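Local coordinates for protein phosphoglycerate oxidoreductase (PDB 4HY3) that probably binds NAD and, as in related D-2-hydroxyacid dehydrogenases, reduces small 2-oxoacids such as hydroxypyruvate or glyoxylate, at residues A[286-295]-A[308-316]; A[117-128]-A[343-351]. All coordinates share one frame; numbering follows the deposited sequence.

Contact 1 (A[286-295]-A[308-316]); sequences VAASDVYPEE and GFIRSAHRA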
ATOM      1  N   VAL A 286      -1.336  30.838   3.705  1.00 52.23           N
ATOM      2  CA  VAL A 286      -0.485  30.860   2.516  1.00 48.73           C
ATOM      3  C   VAL A 286      -1.191  30.091   1.370  1.00 45.91           C
ATOM      4  O   VAL A 286      -2.007  29.203   1.632  1.00 48.08           O
ATOM      5  CB  VAL A 286       0.903  30.302   2.886  1.00 49.24           C
ATOM      6  CG1 VAL A 286       0.940  28.774   2.800  1.00 49.89           C
ATOM      7  CG2 VAL A 286       1.992  30.977   2.066  1.00 48.28           C
ATOM      8  N   ALA A 287      -0.927  30.430   0.114  1.00 43.05           N
ATOM      9  CA  ALA A 287      -1.726  29.816  -0.980  1.00 46.08           C
ATOM     10  C   ALA A 287      -1.101  29.589  -2.399  1.00 44.72           C
ATOM     11  O   ALA A 287      -0.032  30.089  -2.727  1.00 44.36           O
ATOM     12  CB  ALA A 287      -3.072  30.523  -1.098  1.00 44.83           C
ATOM     13  N   ALA A 288      -1.789  28.792  -3.216  1.00 44.43           N
ATOM     14  CA  ALA A 288      -1.434  28.582  -4.626  1.00 42.33           C
ATOM     15  C   ALA A 288      -2.665  28.161  -5.376  1.00 39.51           C
ATOM     16  O   ALA A 288      -3.352  27.247  -4.951  1.00 39.65           O
ATOM     17  CB  ALA A 288      -0.383  27.505  -4.780  1.00 41.72           C
ATOM     18  N   SER A 289      -2.939  28.828  -6.485  1.00 37.21           N
ATOM     19  CA  SER A 289      -4.006  28.409  -7.366  1.00 39.02           C
ATOM     20  C   SER A 289      -3.466  28.218  -8.776  1.00 37.07           C
ATOM     21  O   SER A 289      -2.434  28.805  -9.124  1.00 34.08           O
ATOM     22  CB  SER A 289      -5.139  29.436  -7.395  1.00 41.66           C
ATOM     23  OG  SER A 289      -6.124  29.061  -8.358  1.00 46.76           O
ATOM     24  N   ASP A 290      -4.187  27.410  -9.563  1.00 35.16           N
ATOM     25  CA  ASP A 290      -3.944  27.242 -10.993  1.00 34.88           C
ATOM     26  C   ASP A 290      -5.045  27.870 -11.808  1.00 33.98           C
ATOM     27  O   ASP A 290      -4.955  27.964 -13.021  1.00 33.64           O
ATOM     28  CB  ASP A 290      -3.812  25.760 -11.385  1.00 35.13           C
ATOM     29  CG  ASP A 290      -3.242  25.581 -12.794  1.00 35.25           C
ATOM     30  OD1 ASP A 290      -2.090  26.018 -13.075  1.00 33.69           O
ATOM     31  OD2 ASP A 290      -3.963  25.024 -13.634  1.00 34.73           O
ATOM     32  N   VAL A 291      -6.099  28.301 -11.141  1.00 36.73           N
ATOM     33  CA  VAL A 291      -7.212  28.894 -11.856  1.00 41.20           C
ATOM     34  C   VAL A 291      -7.493  30.286 -11.288  1.00 40.56           C
ATOM     35  O   VAL A 291      -7.149  30.577 -10.144  1.00 39.82           O
ATOM     36  CB  VAL A 291      -8.434  27.943 -11.846  1.00 43.88           C
ATOM     37  CG1 VAL A 291      -9.000  27.821 -10.435  1.00 46.64           C
ATOM     38  CG2 VAL A 291      -9.500  28.379 -12.860  1.00 48.96           C
ATOM     39  N   TYR A 292      -8.065  31.160 -12.108  1.00 41.76           N
ATOM     40  CA  TYR A 292      -8.206  32.576 -11.755  1.00 45.14           C
ATOM     41  C   TYR A 292      -9.549  33.115 -12.227  1.00 50.15           C
ATOM     42  O   TYR A 292     -10.137  32.550 -13.150  1.00 53.32           O
ATOM     43  CB  TYR A 292      -7.045  33.382 -12.338  1.00 42.33           C
ATOM     44  CG  TYR A 292      -5.772  32.989 -11.688  1.00 41.74           C
ATOM     45  CD1 TYR A 292      -5.350  33.611 -10.532  1.00 43.16           C
ATOM     46  CD2 TYR A 292      -5.010  31.945 -12.189  1.00 43.13           C
ATOM     47  CE1 TYR A 292      -4.181  33.218  -9.896  1.00 43.46           C
ATOM     48  CE2 TYR A 292      -3.853  31.542 -11.559  1.00 42.27           C
ATOM     49  CZ  TYR A 292      -3.454  32.182 -10.413  1.00 42.07           C
ATOM     50  OH  TYR A 292      -2.313  31.789  -9.795  1.00 46.73           O
ATOM     51  N   PRO A 293     -10.041  34.203 -11.601  1.00 52.60           N
ATOM     52  CA  PRO A 293     -11.382  34.693 -11.926  1.00 53.61           C
ATOM     53  C   PRO A 293     -11.499  35.130 -13.377  1.00 56.87           C
ATOM     54  O   PRO A 293     -12.601  35.122 -13.928  1.00 64.10           O
ATOM     55  CB  PRO A 293     -11.567  35.889 -10.993  1.00 53.23           C
ATOM     56  CG  PRO A 293     -10.181  36.359 -10.699  1.00 59.81           C
ATOM     57  CD  PRO A 293      -9.314  35.129 -10.709  1.00 56.71           C
ATOM     58  N   GLU A 294     -10.373  35.492 -13.990  1.00 56.28           N
ATOM     59  CA  GLU A 294     -10.336  35.813 -15.417  1.00 60.02           C
ATOM     60  C   GLU A 294      -9.039  35.298 -16.090  1.00 59.77           C
ATOM     61  O   GLU A 294      -7.937  35.419 -15.528  1.00 56.96           O
ATOM     62  CB  GLU A 294     -10.519  37.313 -15.617  1.00 60.58           C
ATOM     63  CG  GLU A 294     -10.847  37.709 -17.042  1.00 65.90           C
ATOM     64  CD  GLU A 294     -10.560  39.175 -17.302  1.00 70.49           C
ATOM     65  OE1 GLU A 294     -10.527  39.965 -16.327  1.00 66.26           O
ATOM     66  OE2 GLU A 294     -10.366  39.534 -18.485  1.00 71.60           O
ATOM     67  N   GLU A 295      -9.176  34.709 -17.281  1.00 55.32           N
ATOM     68  CA  GLU A 295      -8.045  34.031 -17.917  1.00 51.77           C
ATOM     69  C   GLU A 295      -7.974  34.297 -19.389  1.00 50.63           C
ATOM     70  O   GLU A 295      -8.820  33.810 -20.132  1.00 48.24           O
ATOM     71  CB  GLU A 295      -8.103  32.529 -17.692  1.00 52.56           C
ATOM     72  CG  GLU A 295      -7.956  32.129 -16.236  1.00 51.15           C
ATOM     73  CD  GLU A 295      -8.422  30.725 -15.988  1.00 50.02           C
ATOM     74  OE1 GLU A 295      -9.014  30.135 -16.924  1.00 53.77           O
ATOM     75  OE2 GLU A 295      -8.198  30.220 -14.867  1.00 46.74           O
ATOM     76  N   GLY A 308       3.655  35.105  -0.942  1.00 62.24           N
ATOM     77  CA  GLY A 308       3.019  34.008  -0.202  1.00 56.28           C
ATOM     78  C   GLY A 308       1.959  33.267  -0.997  1.00 51.96           C
ATOM     79  O   GLY A 308       1.281  32.381  -0.468  1.00 46.10           O
ATOM     80  N   PHE A 309       1.825  33.643  -2.268  1.00 48.59           N
ATOM     81  CA  PHE A 309       0.853  33.055  -3.175  1.00 48.34           C
ATOM     82  C   PHE A 309       1.585  32.490  -4.404  1.00 48.40           C
ATOM     83  O   PHE A 309       2.083  33.267  -5.229  1.00 46.22           O
ATOM     84  CB  PHE A 309      -0.168  34.123  -3.595  1.00 50.52           C
ATOM     85  CG  PHE A 309      -1.338  33.584  -4.373  1.00 53.23           C
ATOM     86  CD1 PHE A 309      -2.557  33.356  -3.745  1.00 50.69           C
ATOM     87  CD2 PHE A 309      -1.226  33.309  -5.743  1.00 53.02           C
ATOM     88  CE1 PHE A 309      -3.636  32.857  -4.460  1.00 49.39           C
ATOM     89  CE2 PHE A 309      -2.306  32.800  -6.457  1.00 50.66           C
ATOM     90  CZ  PHE A 309      -3.510  32.572  -5.812  1.00 48.52           C
ATOM     91  N   ILE A 310       1.651  31.156  -4.520  1.00 45.50           N
ATOM     92  CA  ILE A 310       2.219  30.483  -5.714  1.00 43.50           C
ATOM     93  C   ILE A 310       1.281  30.465  -6.924  1.00 42.30           C
ATOM     94  O   ILE A 310       0.170  29.940  -6.830  1.00 42.88           O
ATOM     95  CB  ILE A 310       2.656  29.035  -5.418  1.00 41.65           C
ATOM     96  CG1 ILE A 310       3.913  29.023  -4.559  1.00 41.33           C
ATOM     97  CG2 ILE A 310       2.948  28.282  -6.708  1.00 43.07           C
ATOM     98  CD1 ILE A 310       4.169  27.690  -3.888  1.00 42.01           C
ATOM     99  N   ARG A 311       1.764  30.996  -8.058  1.00 41.88           N
ATOM    100  CA  ARG A 311       0.971  31.178  -9.298  1.00 45.01           C
ATOM    101  C   ARG A 311       1.250  30.144 -10.413  1.00 46.85           C
ATOM    102  O   ARG A 311       2.400  29.693 -10.592  1.00 49.58           O
ATOM    103  CB  ARG A 311       1.171  32.592  -9.865  1.00 44.63           C
ATOM    104  CG  ARG A 311       0.412  33.697  -9.142  1.00 45.89           C
ATOM    105  CD  ARG A 311       1.221  34.996  -9.088  1.00 47.16           C
ATOM    106  NE  ARG A 311       2.528  34.795  -8.458  1.00 46.41           N
ATOM    107  CZ  ARG A 311       2.878  35.241  -7.256  1.00 46.80           C
ATOM    108  NH1 ARG A 311       2.033  35.955  -6.515  1.00 46.35           N
ATOM    109  NH2 ARG A 311       4.094  34.968  -6.800  1.00 47.81           N
ATOM    110  N   SER A 312       0.196  29.815 -11.170  1.00 42.60           N
ATOM    111  CA  SER A 312       0.222  28.779 -12.199  1.00 41.28           C
ATOM    112  C   SER A 312      -0.862  29.068 -13.257  1.00 41.37           C
ATOM    113  O   SER A 312      -2.060  29.013 -12.954  1.00 41.36           O
ATOM    114  CB  SER A 312      -0.013  27.410 -11.542  1.00 40.69           C
ATOM    115  OG  SER A 312       0.672  26.379 -12.220  1.00 44.23           O
ATOM    116  N   ALA A 313      -0.441  29.355 -14.493  1.00 38.53           N
ATOM    117  CA  ALA A 313      -1.332  29.810 -15.559  1.00 37.54           C
ATOM    118  C   ALA A 313      -2.282  28.762 -16.193  1.00 42.18           C
ATOM    119  O   ALA A 313      -2.170  28.449 -17.390  1.00 45.76           O
ATOM    120  CB  ALA A 313      -0.518  30.505 -16.629  1.00 37.84           C
ATOM    121  N   HIS A 314      -3.226  28.252 -15.391  1.00 41.70           N
ATOM    122  CA  HIS A 314      -4.225  27.242 -15.805  1.00 37.75           C
ATOM    123  C   HIS A 314      -3.626  26.122 -16.630  1.00 35.15           C
ATOM    124  O   HIS A 314      -4.096  25.780 -17.719  1.00 33.31           O
ATOM    125  CB  HIS A 314      -5.413  27.916 -16.498  1.00 40.20           C
ATOM    126  CG  HIS A 314      -6.718  27.166 -16.370  1.00 40.27           C
ATOM    127  ND1 HIS A 314      -6.781  25.825 -16.190  1.00 43.57           N
ATOM    128  CD2 HIS A 314      -8.031  27.611 -16.449  1.00 41.35           C
ATOM    129  CE1 HIS A 314      -8.075  25.438 -16.129  1.00 42.20           C
ATOM    130  NE2 HIS A 314      -8.840  26.538 -16.276  1.00 42.28           N
ATOM    131  N   ARG A 315      -2.586  25.513 -16.090  1.00 34.50           N
ATOM    132  CA  ARG A 315      -1.836  24.502 -16.820  1.00 35.02           C
ATOM    133  C   ARG A 315      -1.655  23.232 -16.013  1.00 36.54           C
ATOM    134  O   ARG A 315      -0.692  22.497 -16.220  1.00 45.00           O
ATOM    135  CB  ARG A 315      -0.466  25.059 -17.142  1.00 35.76           C
ATOM    136  CG  ARG A 315       0.327  25.370 -15.888  1.00 34.62           C
ATOM    137  CD  ARG A 315       1.419  26.390 -16.105  1.00 32.52           C
ATOM    138  NE  ARG A 315       2.560  25.921 -15.351  1.00 32.15           N
ATOM    139  CZ  ARG A 315       3.649  25.421 -15.908  1.00 31.69           C
ATOM    140  NH1 ARG A 315       3.749  25.394 -17.234  1.00 30.47           N
ATOM    141  NH2 ARG A 315       4.637  24.976 -15.134  1.00 32.42           N
ATOM    142  N   ALA A 316      -2.561  22.964 -15.087  1.00 34.38           N
ATOM    143  CA  ALA A 316      -2.409  21.806 -14.230  1.00 33.51           C
ATOM    144  C   ALA A 316      -2.686  20.509 -14.992  1.00 32.82           C
ATOM    145  O   ALA A 316      -2.154  19.459 -14.640  1.00 34.53           O
ATOM    146  CB  ALA A 316      -3.303  21.926 -13.003  1.00 31.50           C
TER
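The last two strands of the parallel sheet of the NAD-binding domain, 286-289 and 309-311, meet here through Ala287 and its neighbours. Ala287 N bonds to Gly308 O at 3.0 Å, and Ile310 N to Ala287 O at 2.7 Å. On one face of the sheet the CB of Ala288 packs against the CB of Ile310; on the other, the Phe309 ring runs past the CB of Ala287 and reaches the CB of Ser289 with its CZ. Tyr292 comes from the opposite direction, placing its OH at the edge of the Phe309 ring, 3.5 Å from CE2.

Beyond the strands the Asp290 carboxylate ties the two loops together. With CG anti to its backbone N (chi1 -167°), it reaches the loop 312-316 that follows strand 309-311: OD1 takes Arg315 N on its syn lone pair at 3.1 Å, while Ala316 N meets OD2 at 2.9 Å from above the carboxylate plane. A weak bond from Ser312 OG also ends on OD1, so the buried carboxylate is gripped by three donors. Phe273 and Leu276 of helix 273-281 back the Phe309 ring. The all-parallel sheet closed by these two strands, ordered 3-2-1-4-5-6-7, is that of the Rossmann-type NAD-binding domain of D-2-hydroxyacid dehydrogenases.

Contact 2 (A[117-128]-A[343-351]); sequences FQRGIHVVTTGQ and PMRCKRAER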
ATOM      1  N   PHE A 117     -30.826   6.403 -25.263  1.00 43.82           N
ATOM      2  CA  PHE A 117     -31.024   5.899 -23.890  1.00 44.03           C
ATOM      3  C   PHE A 117     -32.104   4.876 -24.098  1.00 45.93           C
ATOM      4  O   PHE A 117     -31.913   3.706 -23.780  1.00 47.93           O
ATOM      5  CB  PHE A 117     -31.463   6.964 -22.871  1.00 39.72           C
ATOM      6  CG  PHE A 117     -30.343   7.518 -22.024  1.00 36.20           C
ATOM      7  CD1 PHE A 117     -29.386   6.683 -21.459  1.00 38.86           C
ATOM      8  CD2 PHE A 117     -30.260   8.894 -21.768  1.00 38.74           C
ATOM      9  CE1 PHE A 117     -28.353   7.218 -20.677  1.00 40.26           C
ATOM     10  CE2 PHE A 117     -29.229   9.440 -20.999  1.00 36.83           C
ATOM     11  CZ  PHE A 117     -28.279   8.602 -20.454  1.00 38.45           C
ATOM     12  N   GLN A 118     -33.219   5.335 -24.663  1.00 45.58           N
ATOM     13  CA  GLN A 118     -34.160   4.480 -25.359  1.00 48.87           C
ATOM     14  C   GLN A 118     -33.426   3.371 -26.110  1.00 46.15           C
ATOM     15  O   GLN A 118     -33.676   2.190 -25.882  1.00 44.86           O
ATOM     16  CB  GLN A 118     -34.943   5.316 -26.372  1.00 59.38           C
ATOM     17  CG  GLN A 118     -35.915   4.527 -27.246  1.00 66.74           C
ATOM     18  CD  GLN A 118     -37.217   4.245 -26.534  1.00 74.07           C
ATOM     19  OE1 GLN A 118     -37.844   5.151 -25.969  1.00 78.78           O
ATOM     20  NE2 GLN A 118     -37.633   2.982 -26.549  1.00 77.32           N
ATOM     21  N   ARG A 119     -32.510   3.767 -26.994  1.00 44.39           N
ATOM     22  CA  ARG A 119     -31.823   2.836 -27.894  1.00 41.81           C
ATOM     23  C   ARG A 119     -30.728   1.974 -27.264  1.00 40.22           C
ATOM     24  O   ARG A 119     -30.392   0.902 -27.798  1.00 36.48           O
ATOM     25  CB  ARG A 119     -31.279   3.600 -29.086  1.00 41.48           C
ATOM     26  CG  ARG A 119     -32.351   3.922 -30.104  1.00 39.83           C
ATOM     27  CD  ARG A 119     -31.845   4.970 -31.054  1.00 41.13           C
ATOM     28  NE  ARG A 119     -31.441   4.443 -32.359  1.00 42.04           N
ATOM     29  CZ  ARG A 119     -30.201   4.147 -32.719  1.00 42.68           C
ATOM     30  NH1 ARG A 119     -29.199   4.262 -31.865  1.00 50.89           N
ATOM     31  NH2 ARG A 119     -29.956   3.715 -33.936  1.00 42.81           N
ATOM     32  N   GLY A 120     -30.193   2.448 -26.131  1.00 41.39           N
ATOM     33  CA  GLY A 120     -29.117   1.766 -25.380  1.00 38.22           C
ATOM     34  C   GLY A 120     -27.733   2.295 -25.737  1.00 38.41           C
ATOM     35  O   GLY A 120     -26.740   1.568 -25.613  1.00 38.89           O
ATOM     36  N   ILE A 121     -27.679   3.557 -26.183  1.00 34.95           N
ATOM     37  CA  ILE A 121     -26.491   4.120 -26.786  1.00 32.75           C
ATOM     38  C   ILE A 121     -25.741   4.841 -25.685  1.00 34.23           C
ATOM     39  O   ILE A 121     -26.249   5.829 -25.159  1.00 38.24           O
ATOM     40  CB  ILE A 121     -26.838   5.125 -27.913  1.00 33.24           C
ATOM     41  CG1 ILE A 121     -27.674   4.483 -29.005  1.00 35.48           C
ATOM     42  CG2 ILE A 121     -25.606   5.699 -28.583  1.00 32.17           C
ATOM     43  CD1 ILE A 121     -27.241   3.092 -29.376  1.00 38.41           C
ATOM     44  N   HIS A 122     -24.551   4.343 -25.346  1.00 30.77           N
ATOM     45  CA  HIS A 122     -23.718   4.911 -24.300  1.00 29.97           C
ATOM     46  C   HIS A 122     -22.998   6.140 -24.765  1.00 29.99           C
ATOM     47  O   HIS A 122     -22.574   6.230 -25.904  1.00 31.93           O
ATOM     48  CB  HIS A 122     -22.718   3.883 -23.745  1.00 31.25           C
ATOM     49  CG  HIS A 122     -23.343   2.541 -23.390  1.00 34.83           C
ATOM     50  ND1 HIS A 122     -22.916   1.369 -23.924  1.00 35.25           N
ATOM     51  CD2 HIS A 122     -24.408   2.218 -22.557  1.00 35.72           C
ATOM     52  CE1 HIS A 122     -23.656   0.357 -23.445  1.00 32.75           C
ATOM     53  NE2 HIS A 122     -24.570   0.872 -22.611  1.00 34.08           N
ATOM     54  N   VAL A 123     -22.876   7.115 -23.873  1.00 30.54           N
ATOM     55  CA  VAL A 123     -22.102   8.302 -24.125  1.00 29.26           C
ATOM     56  C   VAL A 123     -21.047   8.268 -23.073  1.00 32.41           C
ATOM     57  O   VAL A 123     -21.362   8.200 -21.880  1.00 38.35           O
ATOM     58  CB  VAL A 123     -22.897   9.587 -23.909  1.00 27.96           C
ATOM     59  CG1 VAL A 123     -21.967  10.776 -24.102  1.00 27.96           C
ATOM     60  CG2 VAL A 123     -24.114   9.677 -24.833  1.00 25.00           C
ATOM     61  N   VAL A 124     -19.795   8.320 -23.502  1.00 32.55           N
ATOM     62  CA  VAL A 124     -18.682   8.089 -22.616  1.00 31.71           C
ATOM     63  C   VAL A 124     -17.770   9.312 -22.716  1.00 33.24           C
ATOM     64  O   VAL A 124     -17.789  10.018 -23.731  1.00 35.71           O
ATOM     65  CB  VAL A 124     -18.020   6.738 -22.978  1.00 31.93           C
ATOM     66  CG1 VAL A 124     -16.711   6.915 -23.717  1.00 32.12           C
ATOM     67  CG2 VAL A 124     -17.808   5.890 -21.749  1.00 33.43           C
ATOM     68  N   THR A 125     -17.008   9.593 -21.659  1.00 34.76           N
ATOM     69  CA  THR A 125     -16.141  10.787 -21.604  1.00 35.81           C
ATOM     70  C   THR A 125     -14.813  10.388 -21.048  1.00 34.87           C
ATOM     71  O   THR A 125     -14.667   9.358 -20.406  1.00 35.29           O
ATOM     72  CB  THR A 125     -16.672  11.913 -20.681  1.00 38.61           C
ATOM     73  OG1 THR A 125     -17.146  11.327 -19.463  1.00 42.64           O
ATOM     74  CG2 THR A 125     -17.800  12.711 -21.345  1.00 38.15           C
ATOM     75  N   THR A 126     -13.842  11.247 -21.255  1.00 33.33           N
ATOM     76  CA  THR A 126     -12.485  10.843 -21.109  1.00 33.81           C
ATOM     77  C   THR A 126     -11.756  11.810 -20.215  1.00 33.85           C
ATOM     78  O   THR A 126     -10.524  11.809 -20.186  1.00 32.38           O
ATOM     79  CB  THR A 126     -11.826  10.868 -22.494  1.00 34.73           C
ATOM     80  OG1 THR A 126     -12.038  12.165 -23.086  1.00 32.99           O
ATOM     81  CG2 THR A 126     -12.438   9.781 -23.375  1.00 31.57           C
ATOM     82  N   GLY A 127     -12.536  12.635 -19.512  1.00 33.98           N
ATOM     83  CA  GLY A 127     -12.032  13.694 -18.644  1.00 32.46           C
ATOM     84  C   GLY A 127     -11.154  13.251 -17.482  1.00 33.17           C
ATOM     85  O   GLY A 127     -10.409  14.059 -16.920  1.00 32.68           O
ATOM     86  N   GLN A 128     -11.217  11.975 -17.106  1.00 34.83           N
ATOM     87  CA  GLN A 128     -10.398  11.553 -15.982  1.00 36.51           C
ATOM     88  C   GLN A 128      -8.911  11.504 -16.302  1.00 34.29           C
ATOM     89  O   GLN A 128      -8.089  11.372 -15.397  1.00 33.55           O
ATOM     90  CB  GLN A 128     -10.897  10.278 -15.336  1.00 38.79           C
ATOM     91  CG  GLN A 128     -10.609   9.050 -16.133  1.00 47.67           C
ATOM     92  CD  GLN A 128     -10.544   7.856 -15.234  1.00 50.06           C
ATOM     93  OE1 GLN A 128     -10.282   7.988 -14.032  1.00 43.53           O
ATOM     94  NE2 GLN A 128     -10.785   6.678 -15.802  1.00 52.71           N
ATOM     95  N   PRO A 343     -19.135  -0.372 -21.732  1.00 43.87           N
ATOM     96  CA  PRO A 343     -17.874   0.356 -21.628  1.00 44.87           C
ATOM     97  C   PRO A 343     -17.541   0.553 -20.151  1.00 45.91           C
ATOM     98  O   PRO A 343     -18.459   0.711 -19.335  1.00 47.71           O
ATOM     99  CB  PRO A 343     -18.196   1.689 -22.310  1.00 44.55           C
ATOM    100  CG  PRO A 343     -19.659   1.882 -22.055  1.00 42.61           C
ATOM    101  CD  PRO A 343     -20.239   0.500 -22.178  1.00 41.62           C
HETATM  102  N   MSE A 344     -16.251   0.515 -19.813  1.00 44.36           N
HETATM  103  CA  MSE A 344     -15.805   0.585 -18.422  1.00 43.89           C
HETATM  104  C   MSE A 344     -14.903   1.742 -18.184  1.00 40.72           C
HETATM  105  O   MSE A 344     -14.919   2.321 -17.109  1.00 44.76           O
HETATM  106  CB  MSE A 344     -14.961  -0.624 -18.022  1.00 48.10           C
HETATM  107  CG  MSE A 344     -15.675  -1.960 -17.915  1.00 56.57           C
HETATM  108 SE   MSE A 344     -17.311  -1.817 -16.825  1.00 86.59          SE
HETATM  109  CE  MSE A 344     -16.602  -1.915 -14.982  1.00 67.93           C
ATOM    110  N   ARG A 345     -14.107   2.084 -19.189  1.00 41.06           N
ATOM    111  CA  ARG A 345     -12.899   2.874 -19.000  1.00 43.28           C
ATOM    112  C   ARG A 345     -13.183   4.365 -18.883  1.00 44.53           C
ATOM    113  O   ARG A 345     -12.666   5.035 -17.989  1.00 44.59           O
ATOM    114  CB  ARG A 345     -11.861   2.583 -20.118  1.00 42.52           C
ATOM    115  CG  ARG A 345     -10.461   3.109 -19.816  1.00 40.58           C
ATOM    116  CD  ARG A 345     -10.382   3.438 -18.332  1.00 42.14           C
ATOM    117  NE  ARG A 345      -9.037   3.380 -17.780  1.00 45.77           N
ATOM    118  CZ  ARG A 345      -8.745   3.554 -16.492  1.00 41.69           C
ATOM    119  NH1 ARG A 345      -9.691   3.797 -15.599  1.00 40.21           N
ATOM    120  NH2 ARG A 345      -7.495   3.482 -16.099  1.00 39.87           N
ATOM    121  N   CYS A 346     -13.981   4.873 -19.809  1.00 45.01           N
ATOM    122  CA  CYS A 346     -14.352   6.270 -19.819  1.00 45.80           C
ATOM    123  C   CYS A 346     -15.627   6.404 -19.007  1.00 43.47           C
ATOM    124  O   CYS A 346     -16.335   5.419 -18.820  1.00 43.56           O
ATOM    125  CB  CYS A 346     -14.597   6.728 -21.262  1.00 50.35           C
ATOM    126  SG  CYS A 346     -13.345   6.281 -22.513  1.00 53.09           S
ATOM    127  N   LYS A 347     -15.934   7.613 -18.547  1.00 43.18           N
ATOM    128  CA  LYS A 347     -17.113   7.833 -17.721  1.00 45.09           C
ATOM    129  C   LYS A 347     -18.439   7.727 -18.503  1.00 45.23           C
ATOM    130  O   LYS A 347     -18.556   8.238 -19.606  1.00 45.16           O
ATOM    131  CB  LYS A 347     -17.010   9.175 -16.999  1.00 45.44           C
ATOM    132  CG  LYS A 347     -18.025   9.305 -15.881  1.00 49.29           C
ATOM    133  CD  LYS A 347     -18.357  10.746 -15.538  1.00 53.04           C
ATOM    134  CE  LYS A 347     -17.502  11.274 -14.384  1.00 56.70           C
ATOM    135  NZ  LYS A 347     -18.226  12.319 -13.593  1.00 53.14           N
ATOM    136  N   ARG A 348     -19.434   7.060 -17.929  1.00 45.46           N
ATOM    137  CA  ARG A 348     -20.778   7.040 -18.515  1.00 47.41           C
ATOM    138  C   ARG A 348     -21.596   8.266 -18.073  1.00 45.19           C
ATOM    139  O   ARG A 348     -21.250   8.889 -17.072  1.00 46.77           O
ATOM    140  CB  ARG A 348     -21.507   5.786 -18.050  1.00 49.01           C
ATOM    141  CG  ARG A 348     -22.369   5.195 -19.122  1.00 49.66           C
ATOM    142  CD  ARG A 348     -21.794   3.880 -19.543  1.00 54.93           C
ATOM    143  NE  ARG A 348     -22.680   2.831 -19.088  1.00 63.14           N
ATOM    144  CZ  ARG A 348     -22.308   1.581 -18.844  1.00 67.98           C
ATOM    145  NH1 ARG A 348     -21.041   1.202 -19.003  1.00 66.26           N
ATOM    146  NH2 ARG A 348     -23.219   0.708 -18.441  1.00 66.62           N
ATOM    147  N   ALA A 349     -22.672   8.586 -18.800  1.00 45.16           N
ATOM    148  CA  ALA A 349     -23.663   9.633 -18.436  1.00 49.03           C
ATOM    149  C   ALA A 349     -25.091   9.065 -18.363  1.00 55.29           C
ATOM    150  O   ALA A 349     -25.376   8.110 -19.090  1.00 53.08           O
ATOM    151  CB  ALA A 349     -23.627  10.730 -19.463  1.00 45.22           C
ATOM    152  N   GLU A 350     -25.992   9.633 -17.530  1.00 61.08           N
ATOM    153  CA  GLU A 350     -27.377   9.076 -17.396  1.00 70.66           C
ATOM    154  C   GLU A 350     -28.485  10.001 -16.908  1.00 75.85           C
ATOM    155  O   GLU A 350     -29.579  10.070 -17.480  1.00 73.62           O
ATOM    156  CB  GLU A 350     -27.439   7.839 -16.457  1.00 78.66           C
ATOM    157  CG  GLU A 350     -26.132   7.117 -16.139  1.00 84.60           C
ATOM    158  CD  GLU A 350     -25.268   7.868 -15.133  1.00 84.36           C
ATOM    159  OE1 GLU A 350     -25.144   9.117 -15.252  1.00 72.94           O
ATOM    160  OE2 GLU A 350     -24.708   7.199 -14.225  1.00 85.31           O
ATOM    161  N   ARG A 351     -28.207  10.648 -15.790  1.00 80.84           N
ATOM    162  CA  ARG A 351     -29.238  11.215 -14.938  1.00 72.68           C
ATOM    163  C   ARG A 351     -29.049  12.699 -14.962  1.00 69.23           C
ATOM    164  O   ARG A 351     -29.198  13.347 -13.941  1.00 58.81           O
ATOM    165  CB  ARG A 351     -28.984  10.742 -13.509  1.00 75.81           C
ATOM    166  CG  ARG A 351     -30.193  10.320 -12.715  1.00 74.81           C
ATOM    167  CD  ARG A 351     -30.251   8.804 -12.591  1.00 72.48           C
ATOM    168  NE  ARG A 351     -31.367   8.411 -11.732  1.00 83.49           N
ATOM    169  CZ  ARG A 351     -32.609   8.165 -12.160  1.00 88.50           C
ATOM    170  NH1 ARG A 351     -32.897   8.245 -13.457  1.00 83.86           N
ATOM    171  NH2 ARG A 351     -33.567   7.819 -11.289  1.00 85.81           N
TER
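Backbone bonds at Thr125 and Lys347, an antiparallel hydrogen-bonded pair, join the short, weakly bonded strand 347-348 to strand 122-125. Thr125 N donates to Lys347 O at 2.9 Å; the return bond, Lys347 N to Thr125 O, is less certain. A weak bond from Ala349 N to Val123 O continues the pairing.

Apolar contacts lie beside it. Val124 turns CG1 to the sulfur of Cys346 (3.6 Å to SG), which also meets Thr126 CG2.

Ring-on-backbone packing follows at the other end, where Phe117 rests the CZ end of its ring against 349-350, with Ala349 O near the ring plane at its edge. With an alanine here the ring is gone, and the backbone of Ala349 and Glu350 would probably lose its cover, opening a gap beside the helix end.

Among flat and polar groups, His122 has CG opposite its carbonyl carbon (chi1 -48°), which turns the ring toward Pro343, whose CD lies 3.3 Å from His122 ND1, and Arg348. The Arg348 guanidinium lies over one ring face, offset toward the rim with the planes 35° apart, and Gly120 O over the other; Arg348 also makes a salt bridge to Glu350 of a third subunit. Gln128 NE2 gives a weak bond to Arg345 O.

Strand 122-125 thus lies between strand 99-101 and 347-348 at the sheet edge, while in helix 320-338 Asp333 accepts from backbone N-H groups of 344-346 and Met329 touches Cys346.

How the contacts relate
The two contacts lie on opposite sides of the chain's centre, their own centres about 32 Å apart, and share no strand. Contact 1 is buried and local: it joins the last two strands of the parallel sheet, and a second subunit covers part of it. Contact 2 is only partly buried and spans most of the chain, bringing the C-terminal segment back to the other, mixed sheet as a short antiparallel edge strand; contact 1 is nested within the loop it closes. Their chemistry follows: a buried carboxylate satisfied mostly by backbone N-H groups in contact 1, against arginines in contact 2 whose salt bridges reach a third subunit.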